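Local atomic coordinates of reticulocyte-binding protein 2a (PDB entry 4Z8N), a protein that probably binds host red blood cells during invasion by the malaria parasite Plasmodium vivax, acting through the largely helical erythrocyte-binding domain described here. Residues Phe31-Ile34 and Lys35-Ile38; Lys46-Asp49 and Glu50-Gln54; Ser62-Asn65 and Gln66-Cys70; Leu249-Leu252 and Tyr253-Ala257. All coordinates share one frame; numbering follows the deposited sequence.

Interaction 1 (Phe31-Ile34 and Lys35-Ile38)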
# COMPACT_ATOMS: atom_id res chain seq x y z
N PHE A 31 8.68 -8.43 10.76
CA PHE A 31 9.10 -8.71 12.13
C PHE A 31 7.99 -9.39 12.92
O PHE A 31 8.26 -10.21 13.80
CB PHE A 31 9.54 -7.42 12.83
CG PHE A 31 10.76 -6.78 12.22
CD1 PHE A 31 11.75 -7.56 11.63
CD2 PHE A 31 10.90 -5.40 12.21
CE1 PHE A 31 12.87 -6.97 11.07
CE2 PHE A 31 12.02 -4.81 11.64
CZ PHE A 31 13.00 -5.60 11.07
N ALA A 32 6.75 -9.06 12.60
CA ALA A 32 5.60 -9.68 13.24
C ALA A 32 5.46 -11.14 12.80
O ALA A 32 5.08 -12.00 13.59
CB ALA A 32 4.32 -8.91 12.93
N GLU A 33 5.78 -11.40 11.53
CA GLU A 33 5.71 -12.75 10.99
C GLU A 33 6.75 -13.67 11.61
O GLU A 33 6.45 -14.82 11.95
CB GLU A 33 5.90 -12.73 9.47
CG GLU A 33 4.71 -12.15 8.72
CD GLU A 33 3.43 -12.90 8.99
OE1 GLU A 33 3.48 -14.15 9.07
OE2 GLU A 33 2.38 -12.25 9.15
N ILE A 34 7.97 -13.17 11.76
CA ILE A 34 9.05 -13.93 12.39
C ILE A 34 8.68 -14.32 13.82
O ILE A 34 9.01 -15.41 14.29
CB ILE A 34 10.37 -13.13 12.39
CG1 ILE A 34 10.89 -12.95 10.97
CG2 ILE A 34 11.44 -13.84 13.22
CD1 ILE A 34 11.23 -14.26 10.28
N LYS A 35 7.95 -13.42 14.49
CA LYS A 35 7.59 -13.61 15.89
C LYS A 35 6.90 -14.95 16.16
O LYS A 35 7.25 -15.64 17.11
CB LYS A 35 6.69 -12.47 16.36
CG LYS A 35 6.27 -12.57 17.82
CD LYS A 35 5.48 -11.36 18.26
CE LYS A 35 6.39 -10.29 18.84
NZ LYS A 35 6.60 -10.48 20.30
N TYR A 36 5.94 -15.33 15.32
CA TYR A 36 5.27 -16.61 15.53
C TYR A 36 5.78 -17.69 14.58
O TYR A 36 5.36 -18.85 14.65
CB TYR A 36 3.75 -16.46 15.42
CG TYR A 36 3.22 -16.08 14.06
CD1 TYR A 36 2.85 -17.05 13.14
CD2 TYR A 36 3.06 -14.75 13.70
CE1 TYR A 36 2.36 -16.71 11.89
CE2 TYR A 36 2.57 -14.39 12.46
CZ TYR A 36 2.22 -15.38 11.56
OH TYR A 36 1.72 -15.03 10.32
N TYR A 37 6.70 -17.31 13.70
CA TYR A 37 7.37 -18.28 12.83
C TYR A 37 8.22 -19.25 13.66
O TYR A 37 8.15 -20.46 13.47
CB TYR A 37 8.24 -17.56 11.80
CG TYR A 37 8.63 -18.40 10.60
CD1 TYR A 37 9.53 -19.46 10.72
CD2 TYR A 37 8.12 -18.12 9.34
CE1 TYR A 37 9.88 -20.22 9.63
CE2 TYR A 37 8.47 -18.87 8.24
CZ TYR A 37 9.36 -19.93 8.39
OH TYR A 37 9.71 -20.69 7.30
N ILE A 38 9.00 -18.69 14.59
CA ILE A 38 9.97 -19.47 15.36
C ILE A 38 9.44 -19.90 16.73
O ILE A 38 10.22 -20.14 17.65
CB ILE A 38 11.27 -18.67 15.57
CG1 ILE A 38 10.97 -17.36 16.30
CG2 ILE A 38 11.94 -18.40 14.23
CD1 ILE A 38 12.20 -16.55 16.66

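Interaction 2 (Lys46-Asp49 and Glu50-Gln54)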
# COMPACT_ATOMS: atom_id res chain seq x y z
N LYS A 46 12.06 -16.85 22.97
CA LYS A 46 12.08 -15.98 24.15
C LYS A 46 13.02 -14.81 23.92
O LYS A 46 12.71 -13.67 24.28
CB LYS A 46 12.46 -16.74 25.43
CG LYS A 46 13.27 -18.01 25.24
CD LYS A 46 13.38 -18.84 26.52
CE LYS A 46 12.07 -19.56 26.84
NZ LYS A 46 12.23 -20.64 27.86
N ASN A 47 14.18 -15.08 23.32
CA ASN A 47 15.12 -14.02 22.99
C ASN A 47 14.55 -13.03 21.99
O ASN A 47 14.75 -11.82 22.11
CB ASN A 47 16.43 -14.60 22.46
CG ASN A 47 17.30 -15.19 23.55
OD1 ASN A 47 17.25 -14.76 24.70
ND2 ASN A 47 18.12 -16.17 23.19
N TYR A 48 13.82 -13.54 21.00
CA TYR A 48 13.25 -12.68 19.97
C TYR A 48 12.16 -11.78 20.55
O TYR A 48 12.11 -10.59 20.26
CB TYR A 48 12.68 -13.49 18.81
CG TYR A 48 12.16 -12.63 17.68
CD1 TYR A 48 13.02 -12.12 16.71
CD2 TYR A 48 10.81 -12.31 17.58
CE1 TYR A 48 12.55 -11.33 15.68
CE2 TYR A 48 10.33 -11.52 16.55
CZ TYR A 48 11.21 -11.03 15.60
OH TYR A 48 10.74 -10.25 14.58
N ASP A 49 11.29 -12.36 21.37
CA ASP A 49 10.21 -11.60 22.00
C ASP A 49 10.78 -10.47 22.85
O ASP A 49 10.21 -9.38 22.91
CB ASP A 49 9.33 -12.52 22.86
CG ASP A 49 8.49 -13.47 22.02
OD1 ASP A 49 8.25 -13.17 20.83
OD2 ASP A 49 8.06 -14.52 22.56
N GLU A 50 11.91 -10.74 23.49
CA GLU A 50 12.58 -9.75 24.32
C GLU A 50 13.19 -8.64 23.46
O GLU A 50 13.06 -7.45 23.78
CB GLU A 50 13.67 -10.41 25.17
CG GLU A 50 14.38 -9.47 26.12
CD GLU A 50 15.44 -10.18 26.95
OE1 GLU A 50 16.37 -10.75 26.35
OE2 GLU A 50 15.34 -10.16 28.20
N ALA A 51 13.84 -9.02 22.37
CA ALA A 51 14.46 -8.06 21.46
C ALA A 51 13.41 -7.27 20.70
O ALA A 51 13.59 -6.08 20.43
CB ALA A 51 15.39 -8.78 20.50
N TYR A 52 12.31 -7.93 20.35
CA TYR A 52 11.19 -7.28 19.66
C TYR A 52 10.60 -6.17 20.51
O TYR A 52 10.31 -5.08 20.02
CB TYR A 52 10.11 -8.32 19.32
CG TYR A 52 8.98 -7.79 18.45
CD1 TYR A 52 7.89 -7.15 19.01
CD2 TYR A 52 9.01 -7.97 17.07
CE1 TYR A 52 6.85 -6.68 18.23
CE2 TYR A 52 7.97 -7.50 16.27
CZ TYR A 52 6.90 -6.86 16.86
OH TYR A 52 5.87 -6.39 16.07
N ASN A 53 10.42 -6.45 21.80
CA ASN A 53 9.82 -5.49 22.72
C ASN A 53 10.73 -4.28 22.94
O ASN A 53 10.26 -3.15 23.10
CB ASN A 53 9.50 -6.16 24.06
CG ASN A 53 8.44 -5.43 24.85
OD1 ASN A 53 8.35 -4.20 24.81
ND2 ASN A 53 7.61 -6.18 25.57
N GLN A 54 12.04 -4.51 22.94
CA GLN A 54 13.00 -3.44 23.19
C GLN A 54 13.21 -2.54 21.97
O GLN A 54 13.43 -1.34 22.10
CB GLN A 54 14.34 -4.01 23.64
CG GLN A 54 15.37 -2.95 24.00
CD GLN A 54 16.70 -3.54 24.44
OE1 GLN A 54 17.34 -4.28 23.70
NE2 GLN A 54 17.12 -3.21 25.66

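Interaction 3 (Ser62-Asn65 and Gln66-Cys70)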
# COMPACT_ATOMS: atom_id res chain seq x y z
N SER A 62 7.05 5.46 17.70
CA SER A 62 7.60 6.69 17.15
C SER A 62 7.02 6.99 15.76
O SER A 62 6.73 8.14 15.43
CB SER A 62 9.12 6.62 17.08
OG SER A 62 9.68 6.48 18.37
N ILE A 63 6.87 5.94 14.96
CA ILE A 63 6.27 6.06 13.64
C ILE A 63 4.80 6.47 13.75
O ILE A 63 4.35 7.39 13.08
CB ILE A 63 6.37 4.75 12.84
CG1 ILE A 63 7.84 4.38 12.60
CG2 ILE A 63 5.63 4.86 11.51
CD1 ILE A 63 8.03 3.05 11.92
N GLN A 64 4.08 5.77 14.63
CA GLN A 64 2.66 6.02 14.83
C GLN A 64 2.40 7.45 15.30
O GLN A 64 1.45 8.09 14.86
CB GLN A 64 2.09 5.02 15.83
CG GLN A 64 0.60 4.78 15.69
CD GLN A 64 0.24 3.31 15.75
OE1 GLN A 64 0.98 2.50 16.31
NE2 GLN A 64 -0.90 2.95 15.17
N ASN A 65 3.25 7.94 16.19
CA ASN A 65 3.14 9.31 16.68
C ASN A 65 3.38 10.32 15.57
O ASN A 65 2.71 11.35 15.49
CB ASN A 65 4.13 9.56 17.83
CG ASN A 65 3.78 8.76 19.07
OD1 ASN A 65 2.62 8.42 19.30
ND2 ASN A 65 4.79 8.46 19.88
N GLN A 66 4.35 10.02 14.70
CA GLN A 66 4.63 10.88 13.56
C GLN A 66 3.43 10.96 12.62
O GLN A 66 3.05 12.04 12.18
CB GLN A 66 5.87 10.39 12.81
CG GLN A 66 6.18 11.21 11.56
CD GLN A 66 7.48 10.79 10.90
OE1 GLN A 66 8.48 10.52 11.57
NE2 GLN A 66 7.47 10.72 9.57
N ILE A 67 2.85 9.80 12.32
CA ILE A 67 1.67 9.73 11.46
C ILE A 67 0.51 10.50 12.09
O ILE A 67 -0.26 11.16 11.39
CB ILE A 67 1.24 8.28 11.20
CG1 ILE A 67 2.38 7.49 10.55
CG2 ILE A 67 0.01 8.24 10.29
CD1 ILE A 67 2.74 7.97 9.17
N ASN A 68 0.39 10.42 13.41
CA ASN A 68 -0.65 11.14 14.14
C ASN A 68 -0.48 12.65 14.04
O ASN A 68 -1.46 13.39 14.07
CB ASN A 68 -0.67 10.72 15.61
CG ASN A 68 -1.15 9.30 15.80
OD1 ASN A 68 -1.78 8.72 14.92
ND2 ASN A 68 -0.87 8.73 16.97
N SER A 69 0.76 13.10 13.92
CA SER A 69 1.05 14.53 13.81
C SER A 69 0.74 15.05 12.41
O SER A 69 0.69 16.27 12.19
CB SER A 69 2.51 14.82 14.17
OG SER A 69 3.39 14.23 13.22
N CYS A 70 0.53 14.14 11.47
CA CYS A 70 0.25 14.50 10.09
C CYS A 70 -1.24 14.62 9.83
O CYS A 70 -1.66 15.02 8.74
CB CYS A 70 0.87 13.48 9.13
SG CYS A 70 2.65 13.30 9.29

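Interaction 4 (Leu249-Leu252 and Tyr253-Ala257)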
# COMPACT_ATOMS: atom_id res chain seq x y z
N LEU A 249 19.06 -22.75 6.93
CA LEU A 249 17.75 -22.70 7.57
C LEU A 249 17.28 -21.28 7.83
O LEU A 249 16.11 -20.95 7.62
CB LEU A 249 17.77 -23.48 8.88
CG LEU A 249 16.41 -23.76 9.51
CD1 LEU A 249 15.66 -24.81 8.70
CD2 LEU A 249 16.56 -24.19 10.96
N LYS A 250 18.19 -20.43 8.29
CA LYS A 250 17.88 -19.03 8.56
C LYS A 250 17.37 -18.33 7.31
O LYS A 250 16.38 -17.59 7.35
CB LYS A 250 19.10 -18.29 9.10
CG LYS A 250 19.55 -18.73 10.48
CD LYS A 250 20.32 -17.62 11.17
CE LYS A 250 21.73 -18.06 11.54
NZ LYS A 250 22.46 -17.00 12.30
N LYS A 251 18.04 -18.57 6.19
CA LYS A 251 17.67 -17.95 4.92
C LYS A 251 16.34 -18.49 4.41
O LYS A 251 15.53 -17.74 3.86
CB LYS A 251 18.77 -18.16 3.88
CG LYS A 251 18.77 -17.14 2.77
CD LYS A 251 19.47 -17.65 1.53
CE LYS A 251 19.30 -16.70 0.38
NZ LYS A 251 19.42 -15.28 0.83
N LEU A 252 16.11 -19.79 4.59
CA LEU A 252 14.83 -20.39 4.22
C LEU A 252 13.70 -19.76 5.03
O LEU A 252 12.65 -19.42 4.49
CB LEU A 252 14.87 -21.91 4.43
CG LEU A 252 15.45 -22.75 3.30
CD1 LEU A 252 15.38 -24.23 3.63
CD2 LEU A 252 14.73 -22.47 1.99
N TYR A 253 13.94 -19.61 6.34
CA TYR A 253 12.98 -18.96 7.22
C TYR A 253 12.71 -17.53 6.76
O TYR A 253 11.56 -17.12 6.58
CB TYR A 253 13.49 -18.93 8.66
CG TYR A 253 13.37 -20.23 9.43
CD1 TYR A 253 13.11 -21.44 8.79
CD2 TYR A 253 13.52 -20.25 10.82
CE1 TYR A 253 13.01 -22.62 9.51
CE2 TYR A 253 13.41 -21.42 11.54
CZ TYR A 253 13.16 -22.61 10.88
OH TYR A 253 13.05 -23.77 11.61
N PHE A 254 13.78 -16.77 6.57
CA PHE A 254 13.68 -15.34 6.30
C PHE A 254 13.08 -15.06 4.92
O PHE A 254 12.29 -14.13 4.77
CB PHE A 254 15.06 -14.68 6.41
CG PHE A 254 15.64 -14.71 7.80
CD1 PHE A 254 14.84 -15.00 8.90
CD2 PHE A 254 16.98 -14.44 8.01
CE1 PHE A 254 15.37 -15.02 10.18
CE2 PHE A 254 17.52 -14.47 9.29
CZ PHE A 254 16.71 -14.76 10.37
N ASP A 255 13.46 -15.86 3.93
CA ASP A 255 12.91 -15.71 2.58
C ASP A 255 11.40 -15.96 2.57
O ASP A 255 10.65 -15.23 1.94
CB ASP A 255 13.61 -16.65 1.61
CG ASP A 255 15.00 -16.18 1.23
OD1 ASP A 255 15.48 -15.19 1.82
OD2 ASP A 255 15.62 -16.80 0.34
N SER A 256 10.98 -17.00 3.29
CA SER A 256 9.57 -17.36 3.37
C SER A 256 8.74 -16.25 4.01
O SER A 256 7.71 -15.85 3.48
CB SER A 256 9.39 -18.65 4.17
OG SER A 256 10.07 -19.72 3.55
N ALA A 257 9.21 -15.78 5.16
CA ALA A 257 8.49 -14.76 5.92
C ALA A 257 8.45 -13.44 5.15
O ALA A 257 7.45 -12.73 5.19
CB ALA A 257 9.13 -14.56 7.28

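Interaction 1 (Phe31-Ile34 and Lys35-Ile38)
The helix is already loose here: Lys35 N makes a long, bent i to i+4 bond to Phe31 O (3.3 Å) and a weak one to Ala32 O, and Tyr37 N is shared weakly between Glu33 O and Ile34 O. Tyr36 takes the less common first torsion that places CG between its own N and carbonyl carbon (chi1 65°). The ring therefore folds back along the preceding turn, with Glu33 O 3.8 Å above one face and displaced toward the rim. Glu33 bends at chi2 and runs beside the ring in the same direction, its carboxylate turned 79° from the ring plane. Tyr36 OH donates to Glu33 OE1; the modelled 2.3 Å is too short to trust. Arg161 is a further partner of that hydroxyl. All this belongs to the last two turns of helix 26-37, a short helix packed among the long ones of the domain, and Ile38 is the first residue to leave helical angles. Ile38 CG1 turns back to within 3.4 Å of Ile34 O, and the apolar branches meet loosely, Ile34 CG2 to Ile38 CD1 being 4.4 Å. On helix 246-297, Phe254 and Ala257 pack against Ile34.

Interaction 2 (Lys46-Asp49 and Glu50-Gln54)
The rings of Tyr48 and Tyr52, one helical turn apart, meet at an oblique angle: their planes are inclined by 43° and their centroids lie 5.9 Å apart. Tyr48 presents its CE2 side and its hydroxyl. The hydroxyl oxygen OH sits at the edge of the Tyr52 ring, near its plane, 3.8 Å from Tyr52 CD2. Both residues carry CG trans to the main-chain nitrogen (chi1 -176° for Tyr48), which sends the two rings off the same flank of the helix. The result is an i to i+4 aromatic pair on helix 42-69 of the helical erythrocyte-binding domain. Beneath the rings the backbone is tightly drawn, with Tyr52 N to Tyr48 O at 2.7 Å and Tyr52 CB 3.2 Å from that same oxygen. The other i to i+4 bonds are regular; Ala51 N, for example, meets Asn47 O at 3.0 Å. Neither the tyrosine hydroxyl nor the acidic group nearby depends on this segment pair for its polar partner: Tyr48 OH is hydrogen-bonded to Phe31 O, while Asp49 OD1 forms salt bridges with Lys45 and Lys35. Two lysines at one carboxylate oxygen would be expected to favour its charged form. This early part of helix 42-69 packs on two helices: helix 26-37 meets the tyrosines, with Lys35 making a cation-pi contact to Tyr52, and helix 119-136 receives Asn47 and Ala51 through Ile136, with Phe129 also touching Ala51 and Ile133 touching Tyr48.

Interaction 3 (Ser62-Asn65 and Gln66-Cys70)
Asn68 folds back on Gln64 and Ile67 on Ile63 through the same first torsion, CG or CG1 opposite the carbonyl carbon (chi1 -69° in Asn68). For Asn68 this brings CG to 3.0 Å from Gln64 O. The amide nitrogen ND2 is close too, 3.2 Å from Gln64 O, yet the angle is too poor for a hydrogen bond; that carbonyl is taken by the backbone, Asn68 N bonding to Gln64 O at 2.9 Å. In Ile67 the same torsion lays CG1 3.2 Å from Ile63 O and also 4.3 Å from Ile63 CG2, the apolar contact of the pair. Ile67 N to Ile63 O is straighter than its neighbours, with an N-H...O angle of 165°. These are the late turns of helix 42-69 in the Rh5-type coiled-coil region, and the chain is pinned just beyond them by the disulfide of Cys70 with Cys114. Bonding weakens in that direction: Ser69 N to Asn65 O is a weak bond, and Ser69 OG turns onto Gln66 O at a modelled length too short to rely on. Gln66 has an extended chain whose amide is gripped at both ends, OE1 by Tyr122 and Asn118, NE2 by the carbonyls of Ala117 and Cys114. Its side chain lies about 10 Å from that of Glu120, a residue seen to bind calcium in this protein, although no calcium is bound to this chain in the model. Ile63 faces Tyr122 and Met126 of helix 119-136, whereas Asn65 and Asn68 are exposed.

Interaction 4 (Leu249-Leu252 and Tyr253-Ala257)
Leu249 and Tyr253 form the tight side of this turn of helix 246-297, the long C-terminal helix of the coiled-coil region. Leu249 CG stands over one face of the tyrosine ring in a CH-pi contact, 4.0 Å from the centroid and 28° off the normal. CD1 of Leu249 reaches the rim at 3.5 Å from Tyr253 CE1, and CD2 lies by the hydroxyl. Leu249 sets CG trans to its nitrogen (chi1 -168°), while Tyr253 sets CG opposite its carbonyl carbon; these different choices bring the leucine branches over the ring of the next turn. The far end of the ring is fixed from outside by the bond of Tyr253 OH to His41. Phe254 packs on the backbone: Lys250 O sits 3.0 Å above one face of its ring, offset toward the rim, and Tyr134 meets that ring edge-to-face. Lys250 directs NZ away, to Tyr134 O and Asn138 OD1.

The outward side is looser. Lys251 is exposed, and its NZ stays 4.1 Å from Asp255 OD1, beyond salt-bridge range, so any attraction there is probably weak. Asp255 instead holds its carboxylate carbon CG near Lys251 O, whose hydrogen bond comes from Asp255 N at 2.8 Å. Ser256, back on the buried flank beside Tyr37 and Tyr151, grips one carbonyl doubly: Ser256 OG at 2.8 Å and Ser256 N at 3.2 Å reach Leu252 O from opposite faces of its plane.

Interaction 1 is the buried hub, touching both interaction 2 and interaction 4, with centres about 11 Å from each. Toward interaction 2 the link mixes polar and packing contacts: Tyr48 OH on Phe31 O, Lys35 to Asp49, and side chains laid against Tyr48 and Tyr52. Toward interaction 4 it is aromatic and aliphatic, Tyr37 against Tyr253 and Ile34 against Ala257. Interactions 2 and 4 are partly buried and do not meet, their nearest atoms being about 7 Å apart. Interaction 3 shares helix 42-69 with interaction 2 but lies at the surface farther along it, where amide and hydroxyl side chains and a nearby disulfide replace the clustered rings and charges.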